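Local coordinates for protein 3-oxosteroid 1-dehydrogenase (PDB 7P18) that probably catalyses the FAD-dependent 1,2-dehydrogenation of 3-oxosteroids, giving 3-oxo-Delta(1)-steroids while an acceptor takes up the hydrogens, at residues K75-G80 / D117-L122; S530-A535 / L543-T548. All coordinates share one frame; numbering follows the deposited sequence.

Contact 1 (K75-G80 / D117-L122)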
loop_
_atom_site.group_PDB
_atom_site.type_symbol
_atom_site.label_atom_id
_atom_site.label_comp_id
_atom_site.label_asym_id
_atom_site.label_seq_id
_atom_site.Cartn_x
_atom_site.Cartn_y
_atom_site.Cartn_z
ATOM N N LYS A 75 -6.189 8.827 -18.081
ATOM C CA LYS A 75 -6.906 8.195 -19.211
ATOM C C LYS A 75 -5.963 7.188 -19.869
ATOM O O LYS A 75 -6.384 6.086 -20.183
ATOM C CB LYS A 75 -7.423 9.251 -20.207
ATOM C CG LYS A 75 -8.634 10.012 -19.698
ATOM C CD LYS A 75 -9.045 11.114 -20.662
ATOM C CE LYS A 75 -9.586 10.562 -21.969
ATOM N NZ LYS A 75 -10.884 9.882 -21.739
ATOM N N ALA A 76 -4.707 7.530 -20.042
ATOM C CA ALA A 76 -3.706 6.619 -20.626
ATOM C C ALA A 76 -3.548 5.402 -19.713
ATOM O O ALA A 76 -3.488 4.282 -20.236
ATOM C CB ALA A 76 -2.402 7.334 -20.841
ATOM N N ALA A 77 -3.523 5.588 -18.397
ATOM C CA ALA A 77 -3.196 4.486 -17.466
ATOM C C ALA A 77 -4.410 3.576 -17.298
ATOM O O ALA A 77 -4.206 2.352 -17.129
ATOM C CB ALA A 77 -2.725 5.022 -16.154
ATOM N N THR A 78 -5.633 4.104 -17.367
ATOM C CA THR A 78 -6.859 3.336 -17.006
ATOM C C THR A 78 -7.550 2.701 -18.212
ATOM O O THR A 78 -8.475 1.872 -17.969
ATOM C CB THR A 78 -7.856 4.180 -16.196
ATOM O OG1 THR A 78 -8.298 5.333 -16.935
ATOM C CG2 THR A 78 -7.289 4.604 -14.864
ATOM N N GLN A 79 -7.204 3.124 -19.414
ATOM C CA GLN A 79 -7.542 2.436 -20.694
ATOM C C GLN A 79 -9.062 2.207 -20.789
ATOM O O GLN A 79 -9.469 1.124 -21.213
ATOM C CB GLN A 79 -6.729 1.138 -20.780
ATOM C CG GLN A 79 -5.229 1.413 -20.894
ATOM C CD GLN A 79 -4.543 0.408 -21.776
ATOM O OE1 GLN A 79 -4.259 0.682 -22.971
ATOM N NE2 GLN A 79 -4.384 -0.783 -21.178
ATOM N N GLY A 80 -9.869 3.183 -20.400
ATOM C CA GLY A 80 -11.330 3.152 -20.606
ATOM C C GLY A 80 -12.052 2.228 -19.644
ATOM O O GLY A 80 -13.274 2.040 -19.829
ATOM N N ASP A 117 6.440 9.685 -10.864
ATOM C CA ASP A 117 5.265 8.868 -11.264
ATOM C C ASP A 117 5.756 7.514 -11.817
ATOM O O ASP A 117 6.856 7.427 -12.389
ATOM C CB ASP A 117 4.417 9.607 -12.281
ATOM C CG ASP A 117 3.665 10.792 -11.700
ATOM O OD1 ASP A 117 3.573 10.896 -10.448
ATOM O OD2 ASP A 117 3.179 11.583 -12.510
ATOM N N TYR A 118 4.946 6.466 -11.688
ATOM C CA TYR A 118 5.412 5.088 -12.022
ATOM C C TYR A 118 5.522 4.834 -13.517
ATOM O O TYR A 118 6.154 3.856 -13.891
ATOM C CB TYR A 118 4.512 4.077 -11.307
ATOM C CG TYR A 118 4.792 3.932 -9.827
ATOM C CD1 TYR A 118 5.614 4.803 -9.114
ATOM C CD2 TYR A 118 4.201 2.904 -9.120
ATOM C CE1 TYR A 118 5.826 4.660 -7.752
ATOM C CE2 TYR A 118 4.416 2.732 -7.766
ATOM C CZ TYR A 118 5.251 3.593 -7.079
ATOM O OH TYR A 118 5.412 3.394 -5.732
ATOM N N TYR A 119 4.806 5.570 -14.371
ATOM C CA TYR A 119 4.727 5.281 -15.813
ATOM C C TYR A 119 5.318 6.464 -16.588
ATOM O O TYR A 119 4.576 7.302 -17.119
ATOM C CB TYR A 119 3.288 5.006 -16.258
ATOM C CG TYR A 119 2.551 3.922 -15.514
ATOM C CD1 TYR A 119 3.042 2.622 -15.409
ATOM C CD2 TYR A 119 1.328 4.187 -14.935
ATOM C CE1 TYR A 119 2.336 1.641 -14.709
ATOM C CE2 TYR A 119 0.616 3.216 -14.249
ATOM C CZ TYR A 119 1.097 1.924 -14.184
ATOM O OH TYR A 119 0.356 0.998 -13.509
ATOM N N GLN A 120 6.647 6.579 -16.597
ATOM C CA GLN A 120 7.311 7.758 -17.189
ATOM C C GLN A 120 7.076 7.755 -18.712
ATOM O O GLN A 120 7.184 8.832 -19.325
ATOM C CB GLN A 120 8.800 7.749 -16.858
ATOM C CG GLN A 120 9.077 8.080 -15.400
ATOM C CD GLN A 120 8.666 9.475 -15.013
ATOM O OE1 GLN A 120 9.051 10.432 -15.657
ATOM N NE2 GLN A 120 7.832 9.590 -13.973
ATOM N N HIS A 121 6.772 6.606 -19.306
ATOM C CA HIS A 121 6.513 6.496 -20.766
ATOM C C HIS A 121 5.113 7.009 -21.137
ATOM O O HIS A 121 4.851 7.097 -22.329
ATOM C CB HIS A 121 6.687 5.066 -21.211
ATOM C CG HIS A 121 5.786 4.121 -20.482
ATOM N ND1 HIS A 121 6.140 3.562 -19.238
ATOM C CD2 HIS A 121 4.538 3.673 -20.754
ATOM C CE1 HIS A 121 5.161 2.765 -18.837
ATOM N NE2 HIS A 121 4.162 2.837 -19.722
ATOM N N LEU A 122 4.201 7.224 -20.193
ATOM C CA LEU A 122 2.821 7.673 -20.528
ATOM C C LEU A 122 2.780 9.186 -20.646
ATOM O O LEU A 122 3.488 9.901 -19.934
ATOM C CB LEU A 122 1.834 7.166 -19.477
ATOM C CG LEU A 122 1.554 5.664 -19.523
ATOM C CD1 LEU A 122 0.445 5.325 -18.543
ATOM C CD2 LEU A 122 1.210 5.162 -20.941
#
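Leu122 reaches the last turn of helix 67-78 with a single methyl: its CD1 lies 3.9 Å from Ala77 CA and 4.2 Å from Ala76 CB. Since that carbon also comes within 4.0 Å of Ala77 CB, it rests on two successive small residues, both of which direct their CB toward the loop. The leucine gets there with CG anti to its own carbonyl carbon (chi1 -72°), beside the backbone N. Tyr119 supplies the second touch, Ala77 CB standing 4.2 Å from its CE2 and meeting the ring obliquely. The side-chain contacts across the segments are apolar, the leucine methyl also rests on the helix backbone, and the two segments together bury a modest 134 Å². The closest CA pair, Ala76 and Leu122, is 6.6 Å apart.

Behind these atoms the loop is set by its own bonds. A type I beta turn runs from Tyr119 to Leu122, with Leu122 N bonded to Tyr119 O at 3.1 Å; the two residues that touch the helix are the first and last of this turn. From within it, Gln120 NE2 reaches back to Asp117 O over 2.9 Å in a nearly straight bond (172°) and is also hydrogen-bonded to Lys126 O. The tyrosine is fixed at its far end, where OH is hydrogen-bonded to Glu365 OE2 and to Tyr536 N, while its backbone N meets the hydroxyl of Tyr73, a residue of helix 67-78. On the helix side, Gln79 is the first residue to leave helical geometry, with positive phi (54°), so the contact falls just before the chain turns away.

The site therefore joins the C-terminal end of helix 67-78 to the loop between strands 109-111 and 131-138; Lys75 and Thr78 carry the same helix end onto Leu87 of helix 84-104.

Contact 2 (S530-A535 / L543-T548). With FAD (flavin-adenine dinucleotide), chain C.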
loop_
_atom_site.group_PDB
_atom_site.type_symbol
_atom_site.label_atom_id
_atom_site.label_comp_id
_atom_site.label_asym_id
_atom_site.label_seq_id
_atom_site.Cartn_x
_atom_site.Cartn_y
_atom_site.Cartn_z
ATOM N N SER A 530 -11.284 -0.091 -7.973
ATOM C CA SER A 530 -10.225 0.931 -8.067
ATOM C C SER A 530 -10.534 1.950 -9.168
ATOM O O SER A 530 -10.725 1.560 -10.360
ATOM C CB SER A 530 -8.894 0.297 -8.347
ATOM O OG SER A 530 -7.894 1.289 -8.486
ATOM N N VAL A 531 -10.436 3.230 -8.808
ATOM C CA VAL A 531 -10.553 4.350 -9.791
ATOM C C VAL A 531 -9.370 4.279 -10.746
ATOM O O VAL A 531 -9.400 4.926 -11.786
ATOM C CB VAL A 531 -10.649 5.711 -9.066
ATOM C CG1 VAL A 531 -9.305 6.105 -8.434
ATOM C CG2 VAL A 531 -11.171 6.784 -10.026
ATOM N N MET A 532 -8.329 3.516 -10.388
ATOM C CA MET A 532 -7.095 3.417 -11.175
ATOM C C MET A 532 -7.152 2.219 -12.129
ATOM O O MET A 532 -6.153 1.951 -12.819
ATOM C CB MET A 532 -5.884 3.367 -10.236
ATOM C CG MET A 532 -5.765 4.605 -9.346
ATOM S SD MET A 532 -5.654 6.128 -10.373
ATOM C CE MET A 532 -5.567 7.345 -9.059
ATOM N N GLY A 533 -8.307 1.576 -12.254
ATOM C CA GLY A 533 -8.469 0.484 -13.229
ATOM C C GLY A 533 -7.531 -0.686 -12.941
ATOM O O GLY A 533 -7.491 -1.156 -11.801
ATOM N N LYS A 534 -6.713 -1.071 -13.919
ATOM C CA LYS A 534 -5.689 -2.138 -13.723
ATOM C C LYS A 534 -4.302 -1.510 -13.571
ATOM O O LYS A 534 -3.322 -2.136 -13.925
ATOM C CB LYS A 534 -5.781 -3.111 -14.891
ATOM C CG LYS A 534 -7.098 -3.851 -14.975
ATOM C CD LYS A 534 -7.242 -4.680 -16.224
ATOM C CE LYS A 534 -8.575 -5.371 -16.332
ATOM N NZ LYS A 534 -8.583 -6.177 -17.574
ATOM N N ALA A 535 -4.241 -0.287 -13.024
ATOM C CA ALA A 535 -2.990 0.494 -13.000
ATOM C C ALA A 535 -2.721 1.022 -11.601
ATOM O O ALA A 535 -3.553 0.908 -10.700
ATOM C CB ALA A 535 -3.048 1.593 -14.029
ATOM N N LEU A 543 -4.113 4.870 -1.382
ATOM C CA LEU A 543 -4.558 5.741 -0.288
ATOM C C LEU A 543 -5.091 7.092 -0.796
ATOM O O LEU A 543 -6.008 7.619 -0.141
ATOM C CB LEU A 543 -3.423 5.926 0.706
ATOM C CG LEU A 543 -3.044 4.682 1.516
ATOM C CD1 LEU A 543 -1.759 4.977 2.286
ATOM C CD2 LEU A 543 -4.133 4.304 2.510
ATOM N N GLY A 544 -4.513 7.672 -1.836
ATOM C CA GLY A 544 -5.069 8.895 -2.450
ATOM C C GLY A 544 -6.543 8.682 -2.771
ATOM O O GLY A 544 -7.416 9.432 -2.316
ATOM N N PRO A 545 -6.866 7.632 -3.547
ATOM C CA PRO A 545 -8.261 7.322 -3.853
ATOM C C PRO A 545 -9.120 7.039 -2.626
ATOM O O PRO A 545 -10.262 7.493 -2.607
ATOM C CB PRO A 545 -8.143 6.140 -4.812
ATOM C CG PRO A 545 -6.829 6.428 -5.544
ATOM C CD PRO A 545 -5.937 6.876 -4.404
ATOM N N ALA A 546 -8.594 6.317 -1.635
ATOM C CA ALA A 546 -9.386 5.958 -0.427
ATOM C C ALA A 546 -9.818 7.256 0.254
ATOM O O ALA A 546 -11.025 7.447 0.524
ATOM C CB ALA A 546 -8.589 5.057 0.514
ATOM N N MET A 547 -8.872 8.126 0.517
ATOM C CA MET A 547 -9.162 9.385 1.232
ATOM C C MET A 547 -9.952 10.352 0.342
ATOM O O MET A 547 -10.819 11.049 0.893
ATOM C CB MET A 547 -7.893 10.001 1.832
ATOM C CG MET A 547 -7.494 9.268 3.182
ATOM S SD MET A 547 -6.509 10.188 4.289
ATOM C CE MET A 547 -5.125 10.663 3.263
ATOM N N THR A 548 -9.693 10.414 -0.962
ATOM C CA THR A 548 -10.342 11.420 -1.846
ATOM C C THR A 548 -11.824 11.047 -1.998
ATOM O O THR A 548 -12.675 11.910 -1.842
ATOM C CB THR A 548 -9.627 11.560 -3.189
ATOM O OG1 THR A 548 -8.280 12.001 -2.970
ATOM C CG2 THR A 548 -10.399 12.506 -4.096
HETATM P PA FAD C . -7.626 -0.749 5.465
HETATM O O1A FAD C . -6.614 0.325 5.644
HETATM O O2A FAD C . -7.047 -2.131 5.608
HETATM O O5B FAD C . -8.769 -0.501 6.534
HETATM C C5B FAD C . -9.907 -1.403 6.561
HETATM C C4B FAD C . -10.336 -1.567 7.987
HETATM O O4B FAD C . -11.658 -2.171 8.012
HETATM C C3B FAD C . -9.434 -2.465 8.859
HETATM O O3B FAD C . -9.089 -1.818 10.079
HETATM C C2B FAD C . -10.284 -3.720 9.075
HETATM O O2B FAD C . -9.926 -4.438 10.248
HETATM C C1B FAD C . -11.701 -3.149 9.018
HETATM N N9A FAD C . -12.746 -4.128 8.715
HETATM C C8A FAD C . -12.684 -5.235 7.918
HETATM N N7A FAD C . -13.801 -5.956 7.955
HETATM C C5A FAD C . -14.649 -5.242 8.791
HETATM C C6A FAD C . -15.973 -5.465 9.228
HETATM N N6A FAD C . -16.693 -6.551 8.926
HETATM N N1A FAD C . -16.511 -4.550 10.062
HETATM C C2A FAD C . -15.777 -3.487 10.403
HETATM N N3A FAD C . -14.501 -3.207 10.118
HETATM C C4A FAD C . -14.003 -4.126 9.271
HETATM N N1 FAD C . -0.868 2.378 -0.568
HETATM C C2 FAD C . -0.641 3.673 -0.889
HETATM O O2 FAD C . -1.416 4.288 -1.645
HETATM N N3 FAD C . 0.396 4.349 -0.387
HETATM C C4 FAD C . 1.445 3.721 0.252
HETATM O O4 FAD C . 2.308 4.415 0.780
HETATM C C4X FAD C . 1.280 2.350 0.590
HETATM N N5 FAD C . 2.244 1.718 1.237
HETATM C C5X FAD C . 2.012 0.416 1.612
HETATM C C6 FAD C . 2.985 -0.255 2.389
HETATM C C7 FAD C . 2.751 -1.520 2.912
HETATM C C7M FAD C . 3.795 -2.208 3.767
HETATM C C8 FAD C . 1.496 -2.120 2.708
HETATM C C8M FAD C . 1.199 -3.490 3.291
HETATM C C9 FAD C . 0.571 -1.512 1.882
HETATM C C9A FAD C . 0.775 -0.219 1.362
HETATM N N10 FAD C . -0.156 0.432 0.538
HETATM C C10 FAD C . 0.049 1.750 0.148
HETATM C "C1'" FAD C . -1.478 -0.154 0.291
HETATM C "C2'" FAD C . -2.497 0.426 1.296
HETATM O "O2'" FAD C . -2.075 0.281 2.652
HETATM C "C3'" FAD C . -3.903 -0.180 1.138
HETATM O "O3'" FAD C . -4.241 -0.380 -0.236
HETATM C "C4'" FAD C . -4.936 0.669 1.849
HETATM O "O4'" FAD C . -4.511 0.840 3.193
HETATM C "C5'" FAD C . -6.336 0.095 1.816
HETATM O "O5'" FAD C . -7.147 0.972 2.621
HETATM P P FAD C . -8.624 0.548 3.025
HETATM O O1P FAD C . -9.071 1.679 3.847
HETATM O O2P FAD C . -9.402 0.044 1.895
HETATM O O3P FAD C . -8.378 -0.718 4.034
#
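Pro545, in the first turn of helix 543-559, packs against a type I beta turn running from Ser530 to Gly533, in the loop that follows strand 521-523, an edge strand of the parallel, Rossmann-type sheet. Followed outward, the proline ring begins with CB, which meets Val531 CG1 at 3.8 Å. The next atom, CG, is shared: the same valine methyl lies on it, and so does Met532 CE, also at 3.8 Å. Both partners cross the ring at about a right angle. The valine can present CG1 because that methyl sits between the backbone N and the carbonyl carbon (chi1 71°). Met532 arrives by a different route, its chain bending at chi2 (-58°) and then extending to carry CE to the ring.

The turn is held internally. Gly533 N bonds to Ser530 O, and Ser530 OG accepts from Met532 N at 3.0 Å in an ST turn. A type II' turn from Met532 to Ala535 follows, and Lys499 NZ bonds to the carbonyl oxygens of Gly533 and Ala535. Beyond the pair, Tyr90 of helix 84-104 touches Pro545, while Trp54 and Leu74 touch Met532.

The same helix start serves the flavin. CG and CD1 of Leu543 lie against the pyrimidine part of the isoalloxazine, CG 3.5 Å from FAD C2, while CD2 turns to the ribityl chain near FAD O4'. One turn on, Thr548 N and OG1 both donate to Gly544 O, the hydroxyl from above the carbonyl plane. At the helix N-terminus, Leu543 N donates to FAD O2 over 2.8 Å, nearly straight at 171°.

In the fold
Contact 1 closes before contact 2 opens along the chain, and their centres lie 13 Å apart. They nevertheless touch: Ala77 O is 3.4 Å from Ala535 CB, and Thr78 CG2 is 3.5 Å from Met532 O. Helix 67-78 is thus common ground, meeting the 117-122 loop and the 530-535 loop. Helix 84-104 borders both. Contact 1 is the more peripheral: its centre lies about 19 Å from the centre of the chain, that of contact 2 about 11 Å. In space the order runs from the partly buried contact 1, through helix 67-78 and the 530-535 loop, to the start of helix 543-559, whose first residue is bonded to the flavin.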